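Local coordinates for choline kinase (PDB 3MES), which probably transfers a phosphate group from ATP to choline, and perhaps to ethanolamine, with the help of magnesium, at residues 302-306 / 307-311; 318-321 / 322-325. One frame throughout, in Å; residues are numbered along the deposited sequence.

Contacts 1 and 2 follow each other along the chain and lie side by side in the fold, their centres about 7 Å apart. Contact 1 (302-306 / 307-311) leads from helix 294-303 through a turn into strand 307-308; contact 2 (318-321 / 322-325) starts on strand 318-319 and runs toward helix 327-342. The two strands form a small antiparallel hairpin, joined by Asp308 N to Lys318 O (2.8 Å) and Lys320 N to Ile306 O (3.0 Å), while Pro325 packs on Tyr305. The buried contact 1 holds a magnesium ion and supplies Glu304 and Tyr309 to the decamethonium pocket; the hairpin runs between this metal site and the surface turn of contact 2.

Contact 1: 302-306 / 307-311; sequences FCEYI and YDYCS. With MG (magnesium ion), chain M; DME (decamethonium ion), chain K; PT3 (N-propyl-tartramic acid), chain L.
Glu304 OE1 accepts a short hydrogen bond from Tyr309 OH (2.6 Å) through its syn lone pair and also binds a magnesium ion at 2.5 Å. The same metal takes the backbone oxygens Glu304 O and Tyr307 O, each at 2.3 Å, and Glu271 adds a further ligand. With CG beside the backbone N (chi1 -74°) and the chain bent at chi2, Glu304 folds back over the ion and grips it with main-chain and side-chain oxygen. The carboxylate meets the Tyr309 ring at its edge, the two planes 63° apart; Tyr394 is a second partner of the Tyr309 hydroxyl. One step on from the type I turn of Cys303 to Ile306, Tyr307 N bonds to the metal-binding Glu304 O (3.2 Å). Ile306 CG2 sits over one face of the Tyr307 ring, 3.9 Å from its centroid, in a CH-pi contact, and the phenol OH bonds to His401. Decamethonium C9 lies over one face of Tyr309, C43 of N-propyl-tartramic acid packs near Tyr309 CB (3.6 Å), and the C18 methyl of decamethonium is 3.3 Å from Glu304 OE2. The negative charge of Glu304 would suit both magnesium and quaternary ammonium, consistent with a choline-binding pocket.

Contact 2: 318-321 / 322-325; sequences KFKY and EDYP
Tyr321, Glu322 and Lys320 bury the most surface here, in a tight turn where the chain leaves strand 318-319 for a short 3-10 segment. Lys320 O is the pivot: it accepts Asp323 N at 2.8 Å, an i to i+3 bond with an N-H...O angle of 154°. Tyr324 N repeats the pattern one residue later, reaching Tyr321 O at 3.2 Å, and the two successive bonds are those of a 3-10 turn. The Lys320 side chain slants across that of Asp323. Lys320 CB and CE lie beside Asp323 OD2, CE at 3.5 Å. The bend at chi3 (-70°) swings CE in toward this oxygen, and NZ runs on past it, leaving a long salt bridge of 3.9 Å between Lys320 NZ and Asp323 OD2. The aspartate therefore meets the aliphatic part of the lysine as much as its charge. Glu322 folds back on the chain: its bend at chi2 (77°) returns the carboxylate to the start of the turn, with Glu322 OE1 3.6 Å from Tyr321 N. Tyr321 takes part through its backbone O, while its ring extends away to helix 391-411, where it meets His401 and its hydroxyl bonds to Glu408. Tyr324 is placed similarly, its OH bonded to Glu361 and its ring in a cation-pi contact with Lys405. The turn is thus fastened by its two tyrosines to helices 391-411 and 351-362, and Pro325 carries the chain past Phe302 of helix 294-303 toward helix 327-342.

Contact 1: 302-306 / 307-311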
loop_
_atom_site.group_PDB
_atom_site.type_symbol
_atom_site.label_atom_id
_atom_site.label_comp_id
_atom_site.label_asym_id
_atom_site.label_seq_id
_atom_site.Cartn_x
_atom_site.Cartn_y
_atom_site.Cartn_z
ATOM N N PHE B 302 -16.019 1.994 7.108
ATOM C CA PHE B 302 -15.892 2.685 8.385
ATOM C C PHE B 302 -16.685 1.968 9.472
ATOM O O PHE B 302 -16.237 1.867 10.611
ATOM C CB PHE B 302 -16.345 4.149 8.281
ATOM C CG PHE B 302 -15.381 5.037 7.544
ATOM C CD1 PHE B 302 -14.071 4.642 7.338
ATOM C CD2 PHE B 302 -15.778 6.279 7.082
ATOM C CE1 PHE B 302 -13.180 5.461 6.667
ATOM C CE2 PHE B 302 -14.892 7.106 6.414
ATOM C CZ PHE B 302 -13.592 6.698 6.207
ATOM N N CYS B 303 -17.861 1.460 9.113
ATOM C CA CYS B 303 -18.736 0.802 10.082
ATOM C C CYS B 303 -18.166 -0.509 10.619
ATOM O O CYS B 303 -18.409 -0.874 11.770
ATOM C CB CYS B 303 -20.118 0.549 9.481
ATOM S SG CYS B 303 -21.201 1.993 9.432
ATOM N N GLU B 304 -17.425 -1.225 9.779
ATOM C CA GLU B 304 -16.870 -2.516 10.175
ATOM C C GLU B 304 -15.842 -2.352 11.287
ATOM O O GLU B 304 -15.432 -3.328 11.917
ATOM C CB GLU B 304 -16.256 -3.236 8.974
ATOM C CG GLU B 304 -17.281 -3.803 8.010
ATOM C CD GLU B 304 -18.089 -4.931 8.624
ATOM O OE1 GLU B 304 -17.719 -5.399 9.722
ATOM O OE2 GLU B 304 -19.092 -5.350 8.008
ATOM N N TYR B 305 -15.425 -1.116 11.525
ATOM C CA TYR B 305 -14.544 -0.824 12.646
ATOM C C TYR B 305 -15.210 -1.267 13.943
ATOM O O TYR B 305 -14.538 -1.564 14.930
ATOM C CB TYR B 305 -14.221 0.673 12.706
ATOM C CG TYR B 305 -13.061 1.088 11.827
ATOM C CD1 TYR B 305 -11.862 1.515 12.384
ATOM C CD2 TYR B 305 -13.162 1.046 10.444
ATOM C CE1 TYR B 305 -10.799 1.893 11.588
ATOM C CE2 TYR B 305 -12.104 1.423 9.640
ATOM C CZ TYR B 305 -10.927 1.845 10.216
ATOM O OH TYR B 305 -9.870 2.217 9.415
ATOM N N ILE B 306 -16.537 -1.325 13.919
ATOM C CA ILE B 306 -17.331 -1.600 15.114
ATOM C C ILE B 306 -17.589 -3.088 15.347
ATOM O O ILE B 306 -17.807 -3.514 16.481
ATOM C CB ILE B 306 -18.693 -0.883 15.043
ATOM C CG1 ILE B 306 -18.495 0.634 14.946
ATOM C CG2 ILE B 306 -19.552 -1.251 16.243
ATOM C CD1 ILE B 306 -19.750 1.393 14.534
ATOM N N TYR B 307 -17.563 -3.879 14.278
ATOM C CA TYR B 307 -17.982 -5.276 14.376
ATOM C C TYR B 307 -16.845 -6.281 14.222
ATOM O O TYR B 307 -16.165 -6.329 13.198
ATOM C CB TYR B 307 -19.119 -5.555 13.390
ATOM C CG TYR B 307 -20.196 -4.503 13.483
ATOM C CD1 TYR B 307 -21.079 -4.483 14.555
ATOM C CD2 TYR B 307 -20.305 -3.506 12.526
ATOM C CE1 TYR B 307 -22.055 -3.510 14.656
ATOM C CE2 TYR B 307 -21.278 -2.528 12.622
ATOM C CZ TYR B 307 -22.148 -2.534 13.689
ATOM O OH TYR B 307 -23.118 -1.564 13.788
ATOM N N ASP B 308 -16.653 -7.078 15.266
ATOM C CA ASP B 308 -15.637 -8.118 15.285
ATOM C C ASP B 308 -16.328 -9.471 15.200
ATOM O O ASP B 308 -17.046 -9.862 16.117
ATOM C CB ASP B 308 -14.824 -8.021 16.576
ATOM C CG ASP B 308 -13.589 -8.899 16.562
ATOM O OD1 ASP B 308 -13.211 -9.395 15.480
ATOM O OD2 ASP B 308 -12.992 -9.089 17.641
ATOM N N TYR B 309 -16.117 -10.179 14.095
ATOM C CA TYR B 309 -16.761 -11.472 13.878
ATOM C C TYR B 309 -15.851 -12.633 14.266
ATOM O O TYR B 309 -16.048 -13.762 13.818
ATOM C CB TYR B 309 -17.208 -11.615 12.418
ATOM C CG TYR B 309 -17.878 -10.374 11.871
ATOM C CD1 TYR B 309 -19.123 -9.972 12.332
ATOM C CD2 TYR B 309 -17.258 -9.600 10.899
ATOM C CE1 TYR B 309 -19.734 -8.835 11.840
ATOM C CE2 TYR B 309 -17.860 -8.466 10.401
ATOM C CZ TYR B 309 -19.098 -8.086 10.874
ATOM O OH TYR B 309 -19.699 -6.952 10.378
ATOM N N CYS B 310 -14.855 -12.352 15.100
ATOM C CA CYS B 310 -13.954 -13.390 15.591
ATOM C C CYS B 310 -14.228 -13.710 17.055
ATOM O O CYS B 310 -13.347 -13.586 17.902
ATOM C CB CYS B 310 -12.496 -12.972 15.413
ATOM S SG CYS B 310 -11.910 -13.025 13.710
ATOM N N SER B 311 -15.460 -14.115 17.342
ATOM C CA SER B 311 -15.857 -14.508 18.687
ATOM C C SER B 311 -16.408 -15.928 18.644
ATOM O O SER B 311 -17.107 -16.301 17.700
ATOM C CB SER B 311 -16.910 -13.544 19.231
ATOM O OG SER B 311 -17.254 -13.856 20.570
HETATM MG MG MG M . -15.716 -5.516 11.138
HETATM N N1 DME K . -15.149 -16.417 10.982
HETATM C C2 DME K . -16.472 -17.061 10.924
HETATM C C3 DME K . -17.376 -16.303 9.946
HETATM C C4 DME K . -18.846 -16.691 10.143
HETATM C C5 DME K . -19.755 -15.987 9.128
HETATM C C6 DME K . -19.843 -14.482 9.404
HETATM C C7 DME K . -21.267 -14.066 9.789
HETATM C C8 DME K . -21.826 -13.030 8.811
HETATM C C9 DME K . -21.587 -11.601 9.303
HETATM C C10 DME K . -21.173 -10.688 8.146
HETATM C C11 DME K . -21.717 -9.272 8.344
HETATM N N12 DME K . -21.385 -8.437 7.178
HETATM C C13 DME K . -14.627 -16.474 12.357
HETATM C C14 DME K . -14.228 -17.124 10.078
HETATM C C15 DME K . -15.269 -15.009 10.568
HETATM C C16 DME K . -19.930 -8.420 6.968
HETATM C C17 DME K . -22.044 -8.989 5.985
HETATM C C18 DME K . -21.853 -7.062 7.424
HETATM O O1 PT3 L . -19.247 -13.280 2.039
HETATM O O11 PT3 L . -21.123 -14.465 2.289
HETATM C C1 PT3 L . -20.140 -13.825 2.724
HETATM C C2 PT3 L . -20.020 -13.671 4.237
HETATM O O2 PT3 L . -21.047 -14.408 4.905
HETATM C C3 PT3 L . -20.142 -12.186 4.562
HETATM O O3 PT3 L . -21.239 -11.963 5.451
HETATM C C4 PT3 L . -18.837 -11.750 5.210
HETATM O O41 PT3 L . -18.380 -10.627 5.010
HETATM N N4 PT3 L . -18.251 -12.688 5.951
HETATM C C41 PT3 L . -16.973 -12.455 6.639
HETATM C C42 PT3 L . -16.765 -13.518 7.720
HETATM C C43 PT3 L . -16.634 -12.873 9.101
#

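Contact 2: 318-321 / 322-325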
loop_
_atom_site.group_PDB
_atom_site.type_symbol
_atom_site.label_atom_id
_atom_site.label_comp_id
_atom_site.label_asym_id
_atom_site.label_seq_id
_atom_site.Cartn_x
_atom_site.Cartn_y
_atom_site.Cartn_z
ATOM N N LYS B 318 -18.560 -9.425 18.482
ATOM C CA LYS B 318 -18.471 -8.341 19.453
ATOM C C LYS B 318 -18.613 -7.013 18.734
ATOM O O LYS B 318 -18.198 -6.874 17.581
ATOM C CB LYS B 318 -17.130 -8.366 20.188
ATOM C CG LYS B 318 -16.718 -9.717 20.741
ATOM C CD LYS B 318 -15.293 -9.649 21.272
ATOM C CE LYS B 318 -14.752 -11.026 21.608
ATOM N NZ LYS B 318 -13.278 -10.988 21.821
ATOM N N PHE B 319 -19.195 -6.036 19.417
ATOM C CA PHE B 319 -19.366 -4.712 18.843
ATOM C C PHE B 319 -18.939 -3.632 19.826
ATOM O O PHE B 319 -19.129 -3.764 21.035
ATOM C CB PHE B 319 -20.818 -4.492 18.410
ATOM C CG PHE B 319 -21.799 -4.474 19.550
ATOM C CD1 PHE B 319 -22.148 -3.279 20.165
ATOM C CD2 PHE B 319 -22.378 -5.648 20.003
ATOM C CE1 PHE B 319 -23.051 -3.258 21.212
ATOM C CE2 PHE B 319 -23.285 -5.632 21.050
ATOM C CZ PHE B 319 -23.620 -4.435 21.655
ATOM N N LYS B 320 -18.346 -2.568 19.298
ATOM C CA LYS B 320 -17.996 -1.412 20.111
ATOM C C LYS B 320 -18.223 -0.126 19.325
ATOM O O LYS B 320 -17.414 0.263 18.484
ATOM C CB LYS B 320 -16.557 -1.515 20.623
ATOM C CG LYS B 320 -16.427 -2.361 21.885
ATOM C CD LYS B 320 -14.982 -2.743 22.173
ATOM C CE LYS B 320 -14.466 -3.755 21.158
ATOM N NZ LYS B 320 -13.079 -4.205 21.473
ATOM N N TYR B 321 -19.348 0.519 19.608
ATOM C CA TYR B 321 -19.756 1.719 18.893
ATOM C C TYR B 321 -18.684 2.809 18.934
ATOM O O TYR B 321 -18.498 3.545 17.963
ATOM C CB TYR B 321 -21.072 2.234 19.476
ATOM C CG TYR B 321 -21.706 3.362 18.700
ATOM C CD1 TYR B 321 -22.640 3.107 17.704
ATOM C CD2 TYR B 321 -21.380 4.683 18.970
ATOM C CE1 TYR B 321 -23.228 4.140 16.996
ATOM C CE2 TYR B 321 -21.963 5.719 18.269
ATOM C CZ TYR B 321 -22.885 5.444 17.285
ATOM O OH TYR B 321 -23.462 6.478 16.585
ATOM N N GLU B 322 -17.977 2.907 20.055
ATOM C CA GLU B 322 -16.950 3.932 20.221
ATOM C C GLU B 322 -15.775 3.711 19.278
ATOM O O GLU B 322 -14.961 4.610 19.070
ATOM C CB GLU B 322 -16.446 3.968 21.665
ATOM C CG GLU B 322 -17.530 4.193 22.703
ATOM C CD GLU B 322 -18.349 2.945 22.973
ATOM O OE1 GLU B 322 -17.898 1.837 22.598
ATOM O OE2 GLU B 322 -19.439 3.071 23.571
ATOM N N ASP B 323 -15.689 2.508 18.715
ATOM C CA ASP B 323 -14.568 2.147 17.856
ATOM C C ASP B 323 -14.703 2.714 16.446
ATOM O O ASP B 323 -13.741 2.711 15.675
ATOM C CB ASP B 323 -14.375 0.626 17.814
ATOM C CG ASP B 323 -13.623 0.097 19.028
ATOM O OD1 ASP B 323 -13.312 0.898 19.932
ATOM O OD2 ASP B 323 -13.339 -1.118 19.077
ATOM N N TYR B 324 -15.893 3.194 16.101
ATOM C CA TYR B 324 -16.062 3.871 14.824
ATOM C C TYR B 324 -14.924 4.878 14.697
ATOM O O TYR B 324 -14.670 5.644 15.626
ATOM C CB TYR B 324 -17.418 4.573 14.748
ATOM C CG TYR B 324 -17.726 5.124 13.377
ATOM C CD1 TYR B 324 -18.232 4.304 12.377
ATOM C CD2 TYR B 324 -17.496 6.461 13.075
ATOM C CE1 TYR B 324 -18.505 4.797 11.117
ATOM C CE2 TYR B 324 -17.767 6.966 11.816
ATOM C CZ TYR B 324 -18.271 6.129 10.841
ATOM O OH TYR B 324 -18.547 6.621 9.584
ATOM N N PRO B 325 -14.225 4.871 13.552
ATOM C CA PRO B 325 -13.004 5.661 13.386
ATOM C C PRO B 325 -13.230 7.147 13.639
ATOM O O PRO B 325 -14.242 7.702 13.215
ATOM C CB PRO B 325 -12.619 5.420 11.920
ATOM C CG PRO B 325 -13.865 4.929 11.260
ATOM C CD PRO B 325 -14.606 4.173 12.314
#